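Local coordinates for protein shikimate dehydrogenase (NADP(+)) (Thermotoga maritima, PDB 3U62) that probably catalyses the reversible NADPH-linked reduction of 3-dehydroshikimate to shikimate, a step on the way to chorismate and the aromatic amino acids, at residues 122-125 against 126-130; 12-15 against 16-20; 183-187 against 188-192; 35-39 against 40-44; 65-69 against 70-74. One frame throughout, in Å; residues are numbered along the deposited sequence.

Contact 1 of 5, residues 122-125 against 126-130; sequences AVIY and ALLQM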
# COMPACT_ATOMS: atom_id res chain seq x y z
N ALA A 122 6.58 0.53 -3.41
CA ALA A 122 5.47 0.77 -4.33
C ALA A 122 5.20 2.26 -4.50
O ALA A 122 4.97 2.73 -5.62
CB ALA A 122 4.22 0.05 -3.85
N VAL A 123 5.22 3.00 -3.39
CA VAL A 123 5.03 4.45 -3.41
C VAL A 123 6.15 5.14 -4.20
O VAL A 123 5.87 6.00 -5.05
CB VAL A 123 4.91 5.03 -1.98
CG1 VAL A 123 5.06 6.55 -1.97
CG2 VAL A 123 3.58 4.63 -1.35
N ILE A 124 7.39 4.75 -3.95
CA ILE A 124 8.55 5.30 -4.66
C ILE A 124 8.43 5.05 -6.17
O ILE A 124 8.64 5.97 -6.97
CB ILE A 124 9.89 4.76 -4.12
CG1 ILE A 124 10.09 5.18 -2.65
CG2 ILE A 124 11.07 5.27 -4.96
CD1 ILE A 124 11.04 4.28 -1.88
N TYR A 125 8.09 3.82 -6.54
CA TYR A 125 7.89 3.45 -7.94
C TYR A 125 6.82 4.33 -8.58
O TYR A 125 7.00 4.84 -9.69
CB TYR A 125 7.52 1.97 -8.08
CG TYR A 125 7.44 1.48 -9.51
CD1 TYR A 125 8.56 0.95 -10.15
CD2 TYR A 125 6.23 1.52 -10.21
CE1 TYR A 125 8.49 0.49 -11.46
CE2 TYR A 125 6.15 1.06 -11.52
CZ TYR A 125 7.28 0.55 -12.14
OH TYR A 125 7.20 0.09 -13.44
N ALA A 126 5.70 4.51 -7.87
CA ALA A 126 4.60 5.35 -8.34
C ALA A 126 5.05 6.80 -8.55
O ALA A 126 4.74 7.40 -9.58
CB ALA A 126 3.44 5.28 -7.36
N LEU A 127 5.77 7.34 -7.57
CA LEU A 127 6.28 8.72 -7.65
C LEU A 127 7.21 8.92 -8.83
O LEU A 127 7.11 9.92 -9.55
CB LEU A 127 6.98 9.11 -6.34
CG LEU A 127 6.13 9.27 -5.08
CD1 LEU A 127 7.02 9.27 -3.84
CD2 LEU A 127 5.27 10.53 -5.13
N LEU A 128 8.11 7.96 -9.05
CA LEU A 128 9.03 8.01 -10.18
C LEU A 128 8.31 7.92 -11.52
O LEU A 128 8.72 8.56 -12.50
CB LEU A 128 10.09 6.91 -10.07
CG LEU A 128 11.15 7.07 -8.97
CD1 LEU A 128 11.92 5.78 -8.77
CD2 LEU A 128 12.10 8.23 -9.26
N GLN A 129 7.22 7.14 -11.56
CA GLN A 129 6.38 7.05 -12.76
C GLN A 129 5.63 8.36 -13.02
O GLN A 129 5.26 8.65 -14.16
CB GLN A 129 5.39 5.88 -12.64
CG GLN A 129 6.05 4.51 -12.75
CD GLN A 129 6.83 4.33 -14.04
OE1 GLN A 129 6.26 4.04 -15.09
NE2 GLN A 129 8.15 4.52 -13.96
N MET A 130 5.43 9.14 -11.96
CA MET A 130 4.76 10.43 -12.04
C MET A 130 5.73 11.59 -12.27
O MET A 130 5.34 12.76 -12.23
CB MET A 130 3.92 10.67 -10.79
CG MET A 130 2.66 9.81 -10.70
SD MET A 130 1.90 9.83 -9.07
CE MET A 130 1.43 11.56 -8.92
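Ala122, Val123, Ile124 and Tyr125 each offer a backbone carbonyl to the amide four residues on, forming four successive alpha-helical bonds along the last turns of helix 118-129. Leu127 N to Val123 O and Leu128 N to Ile124 O both measure 2.9 Å, while Ala126 N reaches Ala122 O at 3.0 Å. The fourth, Gln129 N to Tyr125 O, has the same length but is more bent, with 151° at the hydrogen. Met130 is the first residue to leave helical geometry, and its N makes only weak bonds back to Ala126 O and Leu127 O. In the beta-alpha-beta crossover from strand 111-114 to strand 135-139, this helix follows the glycine-rich turn predicted to bind NADP, consistent with a Rossmann fold. Val123 and Leu127 lie side by side, CG1 against CD1 at 3.8 Å. Ile124 and Leu128 repeat this one residue on, CG2 to CD1 at 3.9 Å, and both also touch Phe150. On another flank Tyr125 has CG anti to its N (chi1 -174°), which sets CG beside the carbonyl carbon and carries the ring out toward Gln129, one turn on. Gln129 is bent at chi2; its CG meets Tyr125 CE2 at 3.7 Å, and its amide stacks on the ring with the planes 22° apart. Trp95 meets the same ring edge-to-face, and Asp75, Arg78 and Ile79 of helix 74-79 also touch Tyr125. Replacing the tyrosine with a serine would probably leave the Gln129 amide without its flat partner and open a gap beside Trp95. Ala126 packs on Val98 and Val99 of helix 94-101.

Contact 2 of 5, residues 12-15 against 16-20; sequences HSIS and PRLYN. With SO4 (sulfate ion), chain B.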
# COMPACT_ATOMS: atom_id res chain seq x y z
N HIS A 12 -8.20 -8.84 10.81
CA HIS A 12 -9.06 -7.65 10.82
C HIS A 12 -9.10 -6.91 9.48
O HIS A 12 -9.48 -5.74 9.41
CB HIS A 12 -8.67 -6.72 11.98
CG HIS A 12 -9.04 -7.27 13.32
ND1 HIS A 12 -8.10 -7.61 14.27
CD2 HIS A 12 -10.24 -7.58 13.84
CE1 HIS A 12 -8.73 -8.08 15.34
NE2 HIS A 12 -10.03 -8.08 15.10
N SER A 13 -8.71 -7.63 8.43
CA SER A 13 -8.73 -7.11 7.06
C SER A 13 -10.14 -6.72 6.63
O SER A 13 -11.11 -7.42 6.94
CB SER A 13 -8.17 -8.15 6.09
OG SER A 13 -8.29 -7.73 4.75
N ILE A 14 -10.24 -5.62 5.90
CA ILE A 14 -11.51 -5.15 5.35
C ILE A 14 -11.83 -5.80 4.00
O ILE A 14 -12.94 -5.65 3.49
CB ILE A 14 -11.56 -3.60 5.22
CG1 ILE A 14 -10.54 -3.11 4.17
CG2 ILE A 14 -11.34 -2.93 6.58
CD1 ILE A 14 -10.83 -1.72 3.65
N SER A 15 -10.86 -6.52 3.44
CA SER A 15 -11.00 -7.10 2.11
C SER A 15 -12.07 -8.20 1.97
O SER A 15 -12.89 -8.11 1.06
CB SER A 15 -9.64 -7.59 1.58
OG SER A 15 -8.82 -6.50 1.20
N PRO A 16 -12.08 -9.21 2.87
CA PRO A 16 -13.07 -10.28 2.66
C PRO A 16 -14.52 -9.79 2.54
O PRO A 16 -15.21 -10.20 1.61
CB PRO A 16 -12.90 -11.16 3.90
CG PRO A 16 -11.48 -10.97 4.29
CD PRO A 16 -11.19 -9.52 4.01
N ARG A 17 -14.96 -8.92 3.45
CA ARG A 17 -16.34 -8.42 3.41
C ARG A 17 -16.66 -7.69 2.11
O ARG A 17 -17.74 -7.86 1.54
CB ARG A 17 -16.64 -7.51 4.62
CG ARG A 17 -15.84 -6.22 4.62
CD ARG A 17 -16.38 -5.17 5.57
NE ARG A 17 -15.57 -3.95 5.46
CZ ARG A 17 -15.47 -3.02 6.41
NH1 ARG A 17 -16.12 -3.15 7.56
NH2 ARG A 17 -14.71 -1.95 6.21
N LEU A 18 -15.70 -6.90 1.63
CA LEU A 18 -15.90 -6.09 0.42
C LEU A 18 -15.91 -6.92 -0.86
O LEU A 18 -16.81 -6.76 -1.68
CB LEU A 18 -14.86 -4.97 0.34
CG LEU A 18 -15.16 -3.74 1.21
CD1 LEU A 18 -13.87 -2.97 1.48
CD2 LEU A 18 -16.21 -2.84 0.56
N TYR A 19 -14.92 -7.80 -1.03
CA TYR A 19 -14.88 -8.66 -2.21
C TYR A 19 -16.07 -9.62 -2.25
O TYR A 19 -16.64 -9.84 -3.32
CB TYR A 19 -13.56 -9.43 -2.29
CG TYR A 19 -12.35 -8.61 -2.69
CD1 TYR A 19 -11.57 -7.98 -1.72
CD2 TYR A 19 -11.97 -8.48 -4.03
CE1 TYR A 19 -10.45 -7.23 -2.07
CE2 TYR A 19 -10.85 -7.74 -4.39
CZ TYR A 19 -10.09 -7.12 -3.40
OH TYR A 19 -8.99 -6.38 -3.75
N ASN A 20 -16.43 -10.18 -1.10
CA ASN A 20 -17.58 -11.09 -1.02
C ASN A 20 -18.91 -10.41 -1.32
O ASN A 20 -19.78 -11.00 -1.97
CB ASN A 20 -17.63 -11.80 0.33
CG ASN A 20 -16.59 -12.89 0.45
OD1 ASN A 20 -16.37 -13.67 -0.48
ND2 ASN A 20 -15.94 -12.96 1.61
S SO4 B . -6.78 -4.96 4.41
O1 SO4 B . -7.58 -4.36 5.48
O2 SO4 B . -5.93 -6.01 4.97
O3 SO4 B . -5.95 -3.94 3.80
O4 SO4 B . -7.67 -5.53 3.40
O HOH W 1 -13.43 -8.16 5.92
O HOH W 2 -7.40 -6.01 -1.47
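Ser13, Ile14 and Ser15, predicted to bind shikimate, lead into Pro16 and the first turn of helix 15-26, and here they hold a sulfate ion. Ser13 OG and Ser15 OG both donate to sulfate O4, each at 2.7 Å, and Ile14 N gives an almost straight bond to O1 (3.0 Å). Ser15 N adds a weak bond to O4; its better bond is to Ser13 OG (3.1 Å), a capping bond that fixes the Ser13 hydroxyl as acceptor from the backbone and donor to the anion. Two serine hydroxyls and the backbone amides of Ile14 and Ser15 at a helix start suit an anion, and the sulfate probably marks where the substrate carboxylate sits, as in related enzymes. Water 1 joins Ser13 O to Arg17 N, replacing a direct helical bond. Water 2 lies between Ser15 OG and Tyr19 OH. The first regular helical bond, Tyr19 N to Ser15 O, is 2.9 Å long and nearly linear (175°). The same carbonyl oxygen also lies at the edge of the Tyr19 ring, 3.1 Å from CD1. Arg17 holds CG between its backbone N and carbonyl carbon (chi1 66°), folding the extended chain back across Ile14, with NH2 3.5 Å from Ile14 CG2. Ile14 and Leu18 lie side by side, pointing the same way, CD1 to CD1 at 3.9 Å. Around this turn, Phe225 of helix 222-235 touches Ile14, Ser15 and Leu18; Tyr19 OH bonds to Asn232 of the same helix, and the Tyr19 ring stacks on Tyr32 of strand 31-36.

Contact 3 of 5, residues 183-187 against 188-192; sequences LPVSD and DSLKN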
# COMPACT_ATOMS: atom_id res chain seq x y z
N LEU A 183 4.23 9.82 14.62
CA LEU A 183 5.56 9.93 14.04
C LEU A 183 6.29 11.13 14.64
O LEU A 183 5.65 12.13 14.98
CB LEU A 183 5.47 10.06 12.51
CG LEU A 183 5.13 8.80 11.71
CD1 LEU A 183 4.65 9.16 10.31
CD2 LEU A 183 6.32 7.84 11.64
N PRO A 184 7.63 11.04 14.77
CA PRO A 184 8.42 12.14 15.32
C PRO A 184 8.56 13.31 14.34
O PRO A 184 9.64 13.52 13.77
CB PRO A 184 9.77 11.50 15.62
CG PRO A 184 9.86 10.36 14.67
CD PRO A 184 8.47 9.85 14.48
N VAL A 185 7.48 14.06 14.16
CA VAL A 185 7.46 15.22 13.27
C VAL A 185 6.60 16.34 13.88
O VAL A 185 5.50 16.09 14.38
CB VAL A 185 7.02 14.85 11.82
CG1 VAL A 185 5.62 14.23 11.80
CG2 VAL A 185 7.11 16.05 10.88
N SER A 186 7.13 17.56 13.86
CA SER A 186 6.50 18.70 14.52
C SER A 186 5.42 19.37 13.68
O SER A 186 5.36 19.18 12.46
CB SER A 186 7.57 19.74 14.89
OG SER A 186 8.26 20.20 13.72
N ASP A 187 4.58 20.17 14.34
CA ASP A 187 3.60 21.02 13.67
C ASP A 187 4.30 21.98 12.71
O ASP A 187 3.83 22.17 11.58
CB ASP A 187 2.80 21.83 14.69
CG ASP A 187 1.81 20.99 15.47
OD1 ASP A 187 1.80 19.74 15.31
OD2 ASP A 187 1.02 21.57 16.24
N ASP A 188 5.41 22.56 13.16
CA ASP A 188 6.20 23.49 12.35
C ASP A 188 6.67 22.86 11.04
O ASP A 188 6.65 23.52 9.99
CB ASP A 188 7.41 23.98 13.15
CG ASP A 188 8.28 24.95 12.37
OD1 ASP A 188 9.47 24.63 12.14
OD2 ASP A 188 7.78 26.02 11.96
N SER A 189 7.08 21.60 11.10
CA SER A 189 7.54 20.87 9.91
C SER A 189 6.38 20.47 8.99
O SER A 189 6.52 20.49 7.77
CB SER A 189 8.36 19.64 10.31
OG SER A 189 9.52 20.02 11.04
N LEU A 190 5.24 20.11 9.59
CA LEU A 190 4.07 19.67 8.83
C LEU A 190 3.30 20.81 8.18
O LEU A 190 2.75 20.64 7.09
CB LEU A 190 3.11 18.88 9.74
CG LEU A 190 3.52 17.51 10.27
CD1 LEU A 190 2.58 17.08 11.38
CD2 LEU A 190 3.54 16.46 9.16
N LYS A 191 3.26 21.96 8.84
CA LYS A 191 2.30 23.03 8.50
C LYS A 191 2.33 23.51 7.05
O LYS A 191 1.28 23.83 6.48
CB LYS A 191 2.45 24.23 9.46
CG LYS A 191 3.75 25.02 9.29
CD LYS A 191 3.84 26.17 10.28
CE LYS A 191 5.11 26.98 10.04
NZ LYS A 191 5.28 28.06 11.05
N ASN A 192 3.52 23.56 6.46
CA ASN A 192 3.68 24.10 5.11
C ASN A 192 3.78 23.04 4.02
O ASN A 192 4.08 23.36 2.86
CB ASN A 192 4.88 25.04 5.05
CG ASN A 192 4.61 26.36 5.75
OD1 ASN A 192 3.47 26.80 5.88
ND2 ASN A 192 5.68 27.01 6.20
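Ser186, in extended geometry (psi 162°), passes the chain into the short helix 187-190, and its carbonyl accepts from Leu190 N at 3.0 Å and, weakly, from Ser189 N. Asp187 O takes the next amide, Lys191 N, at 2.8 Å. Just ahead, Pro184 centres an inverse gamma turn closed by Val185 N and Leu183 O. Ser186 is the N-cap residue: its OG, set between the backbone N and the carbonyl carbon (chi1 60°), is swung over the first turn and accepts from Ser189 N at 3.2 Å. Ser189 OG comes to 3.0 Å from Ser186 OG, and both hydroxyls bond to the same oxygen of Asp161, which ties the start of this helix to helix 160-165. The residue before the cap completes a hydrophobic staple: Val185 meets Leu190, four residues past the N-cap, and the two side chains cross at about a right angle. Val185 CG2 touches Leu190 CG at 3.9 Å and also rests on Ser189 CB, while CG1 faces Leu190 CD2 at 4.0 Å. Leu190 lies against Leu206 and Leu213 of helix 205-213 and against Leu170 of strand 169-172, so the staple packs against both that helix and the parallel sheet. Val185 leans on Val164. Further out, Asp188 OD2 makes a long salt bridge to Lys191 NZ (3.4 Å), whose chain reaches out fully extended beyond CG. The same carboxylate oxygen has a second cationic partner in Lys165.

Contact 4 of 5, residues 35-39 against 40-44; sequences EEIPP and ESFDT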
# COMPACT_ATOMS: atom_id res chain seq x y z
N GLU A 35 -5.97 -15.72 5.41
CA GLU A 35 -5.01 -16.67 5.95
C GLU A 35 -3.93 -15.91 6.71
O GLU A 35 -3.02 -15.32 6.10
CB GLU A 35 -4.39 -17.51 4.82
CG GLU A 35 -5.39 -18.26 3.93
CD GLU A 35 -5.80 -19.62 4.48
OE1 GLU A 35 -5.41 -19.98 5.61
OE2 GLU A 35 -6.52 -20.35 3.76
N GLU A 36 -4.04 -15.90 8.04
CA GLU A 36 -3.05 -15.24 8.88
C GLU A 36 -1.89 -16.18 9.16
O GLU A 36 -1.96 -17.05 10.03
CB GLU A 36 -3.68 -14.73 10.18
CG GLU A 36 -2.86 -13.64 10.88
CD GLU A 36 -3.62 -12.99 12.02
OE1 GLU A 36 -3.64 -13.57 13.13
OE2 GLU A 36 -4.19 -11.90 11.82
N ILE A 37 -0.81 -16.01 8.40
CA ILE A 37 0.34 -16.91 8.43
C ILE A 37 1.53 -16.20 9.07
O ILE A 37 1.97 -15.17 8.58
CB ILE A 37 0.72 -17.37 7.00
CG1 ILE A 37 -0.50 -17.93 6.26
CG2 ILE A 37 1.84 -18.42 7.06
CD1 ILE A 37 -0.36 -17.98 4.75
N PRO A 38 2.05 -16.76 10.18
CA PRO A 38 3.26 -16.19 10.77
C PRO A 38 4.48 -16.42 9.87
O PRO A 38 4.53 -17.43 9.16
CB PRO A 38 3.41 -16.95 12.09
CG PRO A 38 2.67 -18.22 11.89
CD PRO A 38 1.53 -17.89 10.97
N PRO A 39 5.46 -15.49 9.88
CA PRO A 39 6.66 -15.58 9.05
C PRO A 39 7.38 -16.93 9.17
O PRO A 39 7.87 -17.45 8.17
CB PRO A 39 7.55 -14.46 9.59
CG PRO A 39 6.60 -13.46 10.12
CD PRO A 39 5.44 -14.24 10.67
N GLU A 40 7.42 -17.48 10.38
CA GLU A 40 8.09 -18.75 10.65
C GLU A 40 7.40 -19.96 10.00
O GLU A 40 8.02 -21.02 9.83
CB GLU A 40 8.28 -18.97 12.16
CG GLU A 40 6.99 -19.08 12.98
CD GLU A 40 6.47 -17.75 13.52
OE1 GLU A 40 6.82 -16.68 12.96
OE2 GLU A 40 5.71 -17.77 14.51
N SER A 41 6.13 -19.81 9.65
CA SER A 41 5.35 -20.89 9.05
C SER A 41 5.14 -20.71 7.55
O SER A 41 4.57 -21.58 6.89
CB SER A 41 4.00 -21.02 9.74
OG SER A 41 4.15 -21.28 11.13
N PHE A 42 5.62 -19.59 7.00
CA PHE A 42 5.32 -19.21 5.62
C PHE A 42 5.74 -20.24 4.56
O PHE A 42 4.93 -20.61 3.71
CB PHE A 42 5.91 -17.84 5.28
CG PHE A 42 5.45 -17.30 3.95
CD1 PHE A 42 4.29 -16.53 3.86
CD2 PHE A 42 6.17 -17.56 2.78
CE1 PHE A 42 3.86 -16.02 2.63
CE2 PHE A 42 5.75 -17.05 1.56
CZ PHE A 42 4.60 -16.29 1.48
N ASP A 43 7.00 -20.69 4.62
CA ASP A 43 7.55 -21.57 3.58
C ASP A 43 6.73 -22.85 3.39
O ASP A 43 6.58 -23.34 2.27
CB ASP A 43 9.02 -21.90 3.87
CG ASP A 43 9.59 -22.93 2.90
OD1 ASP A 43 10.05 -23.99 3.38
OD2 ASP A 43 9.58 -22.68 1.68
N THR A 44 6.21 -23.38 4.50
CA THR A 44 5.38 -24.57 4.45
C THR A 44 3.93 -24.23 4.07
O THR A 44 3.33 -24.91 3.23
CB THR A 44 5.43 -25.34 5.80
OG1 THR A 44 6.80 -25.65 6.11
CG2 THR A 44 4.64 -26.62 5.72
O HOH W 3 8.98 -19.73 6.69
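Pro38 and Ser41 are joined by the main bond of this turn, Ser41 N to Pro38 O at 2.9 Å. The donor sits above the carbonyl plane, 51° out of it, instead of on a lone pair, in keeping with a tight turn through Pro39 and Glu40. A second, weak bond, Phe42 N to Pro39 O at 3.3 Å, carries the chain toward helix 42-52. Pro39 O also accepts a hydrogen bond from water 3, which in turn accepts from Asp43 N, so the water bridges one carbonyl and an amide of the opening helix. The Glu40 chain folds back on the turn: with CG between the backbone N and the carbonyl carbon (chi1 63°) and a further bend at chi2, its carboxylate comes down on the prolines. OE2 lies 3.4 Å from Pro38 CB, and OE1 is 3.6 Å from Pro39 CD. Ser41 OG approaches another part of the Pro38 ring, 3.5 Å from CG. On the buried side Ile37 CG2 presses on Phe42 CA at 3.8 Å, and its contact with the Phe42 ring is looser. Ile37 is also positioned by backbone bonding to Gly7 and by packing on Ile49. Phe42 is bounded by Ile6 and by the ring of His62. Asp43 forms a salt bridge to Arg47 one turn further along its helix. The whole is the strand-turn-helix link of an alpha/beta fold, taking the chain from outer strand 31-36 of the mixed sheet in the substrate-binding domain into the helix that covers it.

Contact 5 of 5, residues 65-69 against 70-74; sequences RVMRY and VEPSE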
# COMPACT_ATOMS: atom_id res chain seq x y z
N ARG A 65 8.33 -11.62 0.45
CA ARG A 65 8.52 -13.05 0.74
C ARG A 65 7.88 -13.97 -0.31
O ARG A 65 8.46 -14.99 -0.67
CB ARG A 65 7.96 -13.37 2.12
CG ARG A 65 8.65 -14.52 2.84
CD ARG A 65 7.93 -14.86 4.14
NE ARG A 65 7.73 -13.70 5.01
CZ ARG A 65 8.60 -13.29 5.93
NH1 ARG A 65 9.74 -13.94 6.12
NH2 ARG A 65 8.33 -12.21 6.66
N VAL A 66 6.69 -13.59 -0.78
CA VAL A 66 5.91 -14.43 -1.70
C VAL A 66 6.51 -14.51 -3.12
O VAL A 66 6.16 -15.39 -3.90
CB VAL A 66 4.42 -13.99 -1.74
CG1 VAL A 66 4.23 -12.70 -2.53
CG2 VAL A 66 3.53 -15.11 -2.29
N MET A 67 7.42 -13.58 -3.43
CA MET A 67 8.03 -13.49 -4.75
C MET A 67 8.76 -14.76 -5.19
O MET A 67 8.76 -15.10 -6.37
CB MET A 67 9.00 -12.31 -4.82
CG MET A 67 8.35 -10.96 -4.64
SD MET A 67 9.51 -9.63 -4.93
CE MET A 67 9.62 -9.68 -6.73
N ARG A 68 9.38 -15.44 -4.23
CA ARG A 68 10.11 -16.67 -4.49
C ARG A 68 9.20 -17.80 -4.99
O ARG A 68 9.66 -18.73 -5.65
CB ARG A 68 10.87 -17.12 -3.23
CG ARG A 68 11.90 -18.22 -3.48
CD ARG A 68 12.40 -18.86 -2.19
NE ARG A 68 13.60 -19.66 -2.45
CZ ARG A 68 14.17 -20.51 -1.60
NH1 ARG A 68 13.65 -20.69 -0.38
NH2 ARG A 68 15.25 -21.17 -1.96
N TYR A 69 7.91 -17.69 -4.69
CA TYR A 69 6.96 -18.78 -4.95
C TYR A 69 6.08 -18.56 -6.18
O TYR A 69 5.27 -19.42 -6.53
CB TYR A 69 6.11 -19.04 -3.70
CG TYR A 69 6.94 -19.36 -2.48
CD1 TYR A 69 7.40 -18.35 -1.64
CD2 TYR A 69 7.29 -20.68 -2.18
CE1 TYR A 69 8.18 -18.64 -0.52
CE2 TYR A 69 8.06 -20.98 -1.06
CZ TYR A 69 8.50 -19.96 -0.24
OH TYR A 69 9.26 -20.24 0.87
N VAL A 70 6.25 -17.41 -6.83
CA VAL A 70 5.49 -17.07 -8.04
C VAL A 70 6.43 -16.49 -9.11
O VAL A 70 7.62 -16.32 -8.87
CB VAL A 70 4.34 -16.07 -7.74
CG1 VAL A 70 3.28 -16.69 -6.84
CG2 VAL A 70 4.87 -14.76 -7.16
N GLU A 71 5.88 -16.22 -10.29
CA GLU A 71 6.61 -15.54 -11.35
C GLU A 71 6.20 -14.07 -11.37
O GLU A 71 5.12 -13.74 -11.87
CB GLU A 71 6.35 -16.21 -12.70
CG GLU A 71 7.13 -15.62 -13.87
CD GLU A 71 6.80 -16.29 -15.19
OE1 GLU A 71 7.35 -17.38 -15.45
OE2 GLU A 71 5.99 -15.73 -15.96
N PRO A 72 7.04 -13.18 -10.82
CA PRO A 72 6.66 -11.78 -10.72
C PRO A 72 6.75 -11.02 -12.04
O PRO A 72 7.58 -11.35 -12.89
CB PRO A 72 7.67 -11.21 -9.71
CG PRO A 72 8.86 -12.08 -9.84
CD PRO A 72 8.37 -13.44 -10.22
N SER A 73 5.89 -10.01 -12.19
CA SER A 73 5.95 -9.10 -13.33
C SER A 73 7.17 -8.20 -13.21
O SER A 73 7.78 -8.11 -12.14
CB SER A 73 4.67 -8.26 -13.38
OG SER A 73 4.54 -7.45 -12.23
N GLU A 74 7.52 -7.54 -14.31
CA GLU A 74 8.68 -6.66 -14.36
C GLU A 74 8.62 -5.55 -13.31
O GLU A 74 9.63 -5.25 -12.66
CB GLU A 74 8.83 -6.05 -15.76
CG GLU A 74 10.15 -5.33 -16.01
CD GLU A 74 10.23 -4.67 -17.38
OE1 GLU A 74 9.18 -4.56 -18.06
OE2 GLU A 74 11.34 -4.26 -17.78
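Val70 lays CG2 against the backbone of the preceding turn, 3.6 Å from Val66 O. That methyl stands between the backbone N and the carbonyl carbon, which turns it inward over the bend, while CG1 falls beside Tyr69 O at 3.4 Å. The bend itself is lightly bonded: Val70 N reaches Met67 O weakly at 3.4 Å, whereas Tyr69 N holds Val66 O more firmly at 3.0 Å. Both Arg65 O and Val66 O lie in the plane of the Tyr69 ring, at its edge. Across the bend Met67 and Pro72 cross at about a right angle, with Met67 CE 3.9 Å from Pro72 CB; Val82 touches both. With both methyls gone, as in an alanine at Val70, the bend would probably lose its cover over Val66 O and gain a gap. Strand 71-72, which begins here, pairs with the backbone of Gly88 and Gly90 at the margin of the mixed sheet, and Ser73, at the N-cap of helix 74-79, makes a weak capping bond to Ala76 N. With one weak hydrogen bond across it, and beyond that methyl-to-carbonyl and apolar contacts, the bend is probably held as much by its packing on neighbours as by its own polar contacts.

In the fold
Contacts 2, 4 and 5 belong to the substrate-binding domain, while contact 1 lies in the NADP-binding domain on the opposite side of the chain's centre from contacts 2 and 4. Contacts 4 and 5 touch: Asp43 OD2 probably hydrogen-bonds Tyr69 OH at 2.6 Å, and Phe42 CG packs on Arg65 CD at 3.5 Å. Both lie near the predicted proton acceptor Lys63, whose side chain is about 6 Å from that of Val66 and about 9 Å from that of Phe42. Contact 2 holds the sulfate; its centre is 20 Å from that of contact 4. Contact 1 comes within about 6 Å of contact 5 at nearest atoms. Contact 3 is remote from the annotated sites.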